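Local coordinates for beta-galactosidase (Bacillus circulans subsp. alkalophilus, PDB 3TTY), which hydrolyses terminal beta-D-galactosyl residues of beta-galactosides, binding galactose in a pocket of its TIM-barrel domain, at residues 225-237 and 258-270. Residues are numbered along the deposited sequence; the frame is centred on the assembly and turned at random.
Sequences QSDSLLECFKMER and PELDYFKWAKEMD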
# COMPACT_ATOMS: atom_id res chain seq x y z
N GLN A 225 3.86 -2.56 27.07
CA GLN A 225 3.16 -3.69 26.45
C GLN A 225 3.92 -5.00 26.65
O GLN A 225 3.35 -6.02 27.03
CB GLN A 225 2.93 -3.41 24.97
CG GLN A 225 1.77 -2.43 24.71
CD GLN A 225 0.45 -3.00 25.15
OE1 GLN A 225 -0.06 -3.95 24.56
NE2 GLN A 225 -0.12 -2.43 26.21
N SER A 226 5.22 -4.96 26.42
CA SER A 226 6.06 -6.11 26.65
C SER A 226 5.98 -6.53 28.13
O SER A 226 5.70 -7.69 28.42
CB SER A 226 7.49 -5.82 26.20
OG SER A 226 8.30 -6.97 26.33
N ASP A 227 6.17 -5.58 29.05
CA ASP A 227 6.05 -5.87 30.48
C ASP A 227 4.68 -6.48 30.84
O ASP A 227 4.62 -7.40 31.65
CB ASP A 227 6.28 -4.63 31.36
CG ASP A 227 7.72 -4.17 31.38
OD1 ASP A 227 8.55 -4.75 30.64
OD2 ASP A 227 8.04 -3.20 32.12
N SER A 228 3.60 -5.95 30.26
CA SER A 228 2.24 -6.39 30.57
C SER A 228 1.99 -7.84 30.17
O SER A 228 1.39 -8.62 30.92
CB SER A 228 1.19 -5.50 29.87
OG SER A 228 1.28 -4.15 30.27
N LEU A 229 2.43 -8.20 28.97
CA LEU A 229 2.34 -9.58 28.52
C LEU A 229 3.24 -10.48 29.38
O LEU A 229 2.86 -11.60 29.70
CB LEU A 229 2.69 -9.67 27.03
CG LEU A 229 1.68 -8.98 26.11
CD1 LEU A 229 2.28 -8.63 24.77
CD2 LEU A 229 0.45 -9.84 25.93
N LEU A 230 4.42 -9.98 29.76
CA LEU A 230 5.30 -10.75 30.63
C LEU A 230 4.62 -11.03 31.96
O LEU A 230 4.73 -12.14 32.51
CB LEU A 230 6.63 -10.03 30.84
CG LEU A 230 7.69 -10.81 31.66
CD1 LEU A 230 7.93 -12.21 31.11
CD2 LEU A 230 9.01 -10.04 31.72
N GLU A 231 3.91 -10.04 32.49
CA GLU A 231 3.15 -10.22 33.73
C GLU A 231 2.16 -11.38 33.58
O GLU A 231 2.00 -12.20 34.49
CB GLU A 231 2.41 -8.94 34.10
CG GLU A 231 3.27 -7.88 34.78
CD GLU A 231 3.90 -8.40 36.07
OE1 GLU A 231 3.14 -8.90 36.93
OE2 GLU A 231 5.14 -8.32 36.21
N CYS A 232 1.49 -11.44 32.43
CA CYS A 232 0.58 -12.56 32.20
C CYS A 232 1.33 -13.89 32.28
O CYS A 232 0.90 -14.80 32.99
CB CYS A 232 -0.15 -12.42 30.86
SG CYS A 232 -1.29 -11.00 30.82
N PHE A 233 2.45 -14.01 31.59
CA PHE A 233 3.25 -15.23 31.68
C PHE A 233 3.59 -15.62 33.11
O PHE A 233 3.33 -16.75 33.55
CB PHE A 233 4.55 -15.12 30.88
CG PHE A 233 5.51 -16.25 31.15
CD1 PHE A 233 5.28 -17.51 30.60
CD2 PHE A 233 6.62 -16.07 31.96
CE1 PHE A 233 6.14 -18.56 30.85
CE2 PHE A 233 7.50 -17.12 32.22
CZ PHE A 233 7.26 -18.36 31.67
N LYS A 234 4.16 -14.66 33.84
CA LYS A 234 4.58 -14.86 35.22
C LYS A 234 3.42 -15.25 36.11
O LYS A 234 3.56 -16.10 36.99
CB LYS A 234 5.24 -13.59 35.79
CG LYS A 234 6.40 -13.07 34.94
CD LYS A 234 7.34 -12.13 35.73
CE LYS A 234 6.57 -11.16 36.61
NZ LYS A 234 7.47 -10.18 37.29
N MET A 235 2.28 -14.62 35.88
CA MET A 235 1.08 -14.94 36.64
C MET A 235 0.73 -16.43 36.51
O MET A 235 0.38 -17.06 37.50
CB MET A 235 -0.09 -14.06 36.19
CG MET A 235 -1.42 -14.45 36.82
SD MET A 235 -2.84 -13.73 35.94
CE MET A 235 -2.92 -14.79 34.48
N GLU A 236 0.81 -16.97 35.30
CA GLU A 236 0.47 -18.39 35.09
C GLU A 236 1.58 -19.29 35.62
O GLU A 236 1.33 -20.29 36.29
CB GLU A 236 0.18 -18.70 33.61
CG GLU A 236 -1.15 -18.15 33.10
CD GLU A 236 -1.54 -18.72 31.73
OE1 GLU A 236 -1.36 -19.94 31.50
OE2 GLU A 236 -2.03 -17.95 30.87
N ARG A 237 2.82 -18.92 35.31
CA ARG A 237 3.99 -19.63 35.78
C ARG A 237 3.86 -19.85 37.29
O ARG A 237 4.04 -20.97 37.76
CB ARG A 237 5.26 -18.85 35.45
CG ARG A 237 6.54 -19.39 36.07
CD ARG A 237 7.62 -18.32 36.11
NE ARG A 237 7.36 -17.36 37.16
CZ ARG A 237 8.02 -16.21 37.32
NH1 ARG A 237 8.98 -15.87 36.47
NH2 ARG A 237 7.71 -15.40 38.32
N PRO A 258 10.14 -8.52 16.68
CA PRO A 258 10.49 -7.15 17.11
C PRO A 258 9.73 -6.61 18.33
O PRO A 258 10.24 -5.68 18.96
CB PRO A 258 10.20 -6.29 15.86
CG PRO A 258 9.27 -7.11 15.01
CD PRO A 258 9.50 -8.56 15.35
N GLU A 259 8.57 -7.16 18.68
CA GLU A 259 7.68 -6.48 19.61
C GLU A 259 7.88 -6.74 21.11
O GLU A 259 7.32 -6.03 21.95
CB GLU A 259 6.22 -6.74 19.22
CG GLU A 259 5.85 -6.13 17.87
CD GLU A 259 4.39 -6.29 17.54
OE1 GLU A 259 3.82 -7.35 17.89
OE2 GLU A 259 3.81 -5.36 16.94
N LEU A 260 8.67 -7.74 21.46
CA LEU A 260 8.89 -8.09 22.86
C LEU A 260 10.38 -8.12 23.20
O LEU A 260 11.20 -8.57 22.41
CB LEU A 260 8.27 -9.45 23.15
CG LEU A 260 6.85 -9.51 23.74
CD1 LEU A 260 6.07 -8.22 23.60
CD2 LEU A 260 6.07 -10.71 23.20
N ASP A 261 10.73 -7.64 24.40
CA ASP A 261 12.11 -7.67 24.86
C ASP A 261 12.43 -9.04 25.46
O ASP A 261 12.28 -9.24 26.66
CB ASP A 261 12.34 -6.58 25.90
CG ASP A 261 13.79 -6.48 26.34
OD1 ASP A 261 14.61 -7.35 25.97
OD2 ASP A 261 14.10 -5.51 27.07
N TYR A 262 12.86 -9.98 24.63
CA TYR A 262 13.00 -11.36 25.08
C TYR A 262 14.06 -11.56 26.16
O TYR A 262 13.94 -12.47 26.98
CB TYR A 262 13.26 -12.30 23.89
CG TYR A 262 12.00 -12.68 23.14
CD1 TYR A 262 10.78 -12.76 23.79
CD2 TYR A 262 12.03 -12.96 21.78
CE1 TYR A 262 9.62 -13.12 23.11
CE2 TYR A 262 10.88 -13.32 21.10
CZ TYR A 262 9.68 -13.40 21.76
OH TYR A 262 8.54 -13.76 21.09
N PHE A 263 15.08 -10.71 26.18
CA PHE A 263 16.10 -10.77 27.22
C PHE A 263 15.47 -10.64 28.59
O PHE A 263 15.80 -11.39 29.51
CB PHE A 263 17.21 -9.73 27.02
CG PHE A 263 18.23 -10.15 26.01
CD1 PHE A 263 19.04 -11.25 26.26
CD2 PHE A 263 18.36 -9.50 24.80
CE1 PHE A 263 19.97 -11.66 25.34
CE2 PHE A 263 19.29 -9.92 23.87
CZ PHE A 263 20.09 -11.00 24.14
N LYS A 264 14.53 -9.71 28.70
CA LYS A 264 13.79 -9.51 29.93
C LYS A 264 12.80 -10.67 30.15
O LYS A 264 12.58 -11.11 31.28
CB LYS A 264 13.08 -8.16 29.86
CG LYS A 264 12.14 -7.87 31.00
CD LYS A 264 11.82 -6.39 31.05
CE LYS A 264 10.77 -6.07 32.12
NZ LYS A 264 10.61 -4.58 32.28
N TRP A 265 12.22 -11.19 29.08
CA TRP A 265 11.34 -12.35 29.21
C TRP A 265 12.07 -13.58 29.75
O TRP A 265 11.56 -14.27 30.64
CB TRP A 265 10.66 -12.68 27.87
CG TRP A 265 9.42 -11.86 27.60
CD1 TRP A 265 9.37 -10.52 27.33
CD2 TRP A 265 8.06 -12.33 27.56
NE1 TRP A 265 8.06 -10.13 27.15
CE2 TRP A 265 7.24 -11.22 27.28
CE3 TRP A 265 7.46 -13.59 27.74
CZ2 TRP A 265 5.85 -11.32 27.17
CZ3 TRP A 265 6.07 -13.69 27.64
CH2 TRP A 265 5.28 -12.56 27.36
N ALA A 266 13.27 -13.85 29.24
CA ALA A 266 13.97 -15.11 29.50
C ALA A 266 14.35 -15.25 30.97
O ALA A 266 14.46 -16.37 31.48
CB ALA A 266 15.20 -15.26 28.59
N LYS A 267 14.55 -14.13 31.65
CA LYS A 267 14.91 -14.15 33.06
C LYS A 267 13.78 -14.77 33.87
O LYS A 267 14.02 -15.35 34.94
CB LYS A 267 15.22 -12.74 33.56
CG LYS A 267 16.42 -12.09 32.88
CD LYS A 267 16.68 -10.70 33.48
CE LYS A 267 17.86 -10.00 32.81
NZ LYS A 267 19.11 -10.81 32.90
N GLU A 268 12.56 -14.69 33.35
CA GLU A 268 11.39 -15.21 34.05
C GLU A 268 11.04 -16.64 33.66
O GLU A 268 10.10 -17.23 34.20
CB GLU A 268 10.18 -14.30 33.79
CG GLU A 268 10.46 -12.81 33.99
CD GLU A 268 10.80 -12.44 35.45
OE1 GLU A 268 10.44 -13.18 36.40
OE2 GLU A 268 11.44 -11.37 35.63
N MET A 269 11.79 -17.19 32.70
CA MET A 269 11.52 -18.52 32.13
C MET A 269 12.56 -19.55 32.58
O MET A 269 13.74 -19.25 32.64
CB MET A 269 11.52 -18.45 30.60
CG MET A 269 10.47 -17.54 30.01
SD MET A 269 10.90 -17.02 28.34
CE MET A 269 10.47 -18.49 27.41
N ASP A 270 12.12 -20.78 32.86
CA ASP A 270 13.06 -21.83 33.29
C ASP A 270 13.99 -22.25 32.17
O ASP A 270 15.15 -22.59 32.39
CB ASP A 270 12.30 -23.05 33.81
CG ASP A 270 11.65 -22.81 35.16
OD1 ASP A 270 12.22 -22.06 35.99
OD2 ASP A 270 10.56 -23.37 35.38
O HOH W 1 9.67 -13.50 39.12
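S226 OG accepts two hydrogen bonds from 258-270. D261 N donates to S226 OG at 3.2 Å. W265 NE1 lies 3.3 Å from S226 OG, with the hydroxyl in the indole plane. A chi1 of -176° turns the hydroxyl away from the backbone N of S226 and toward both donors. D261 is the N-cap of the short helix 262-266.

The W265 indole is a knob set among S226, L229, L230 and F233. L230 CA and CD1 lie over one face of the ring, CA making a CH-pi contact 3.9 Å from the centroid of the six-membered ring. L260 CD2 covers the opposite face, and L229 CB meets the ring edge. The contact belongs to the TIM barrel: helix 215-243 leads into barrel strand 249-253, and helix 262-266 lies on the connection to strand 273-275. The short helix runs nearly parallel to 225-237, at 22°.

K264 reaches out fully extended, and its NZ forms a salt bridge with D227 OD1 at 2.6 Å, coming from above the carboxylate plane. D227 OD2 takes a hydrogen bond from W167 on helix 158-172. At the other end, R237 NH1 donates to E268 O (2.9 Å) and, in a salt bridge, to E268 OE1 (3.1 Å), both near the guanidinium plane. A water bridges R237 NH2 and E268 OE1. F233 turns its ring edge to E268 O, while M269 SD stands above the ring face at 5.5 Å from the centroid, a distant Met-aromatic contact.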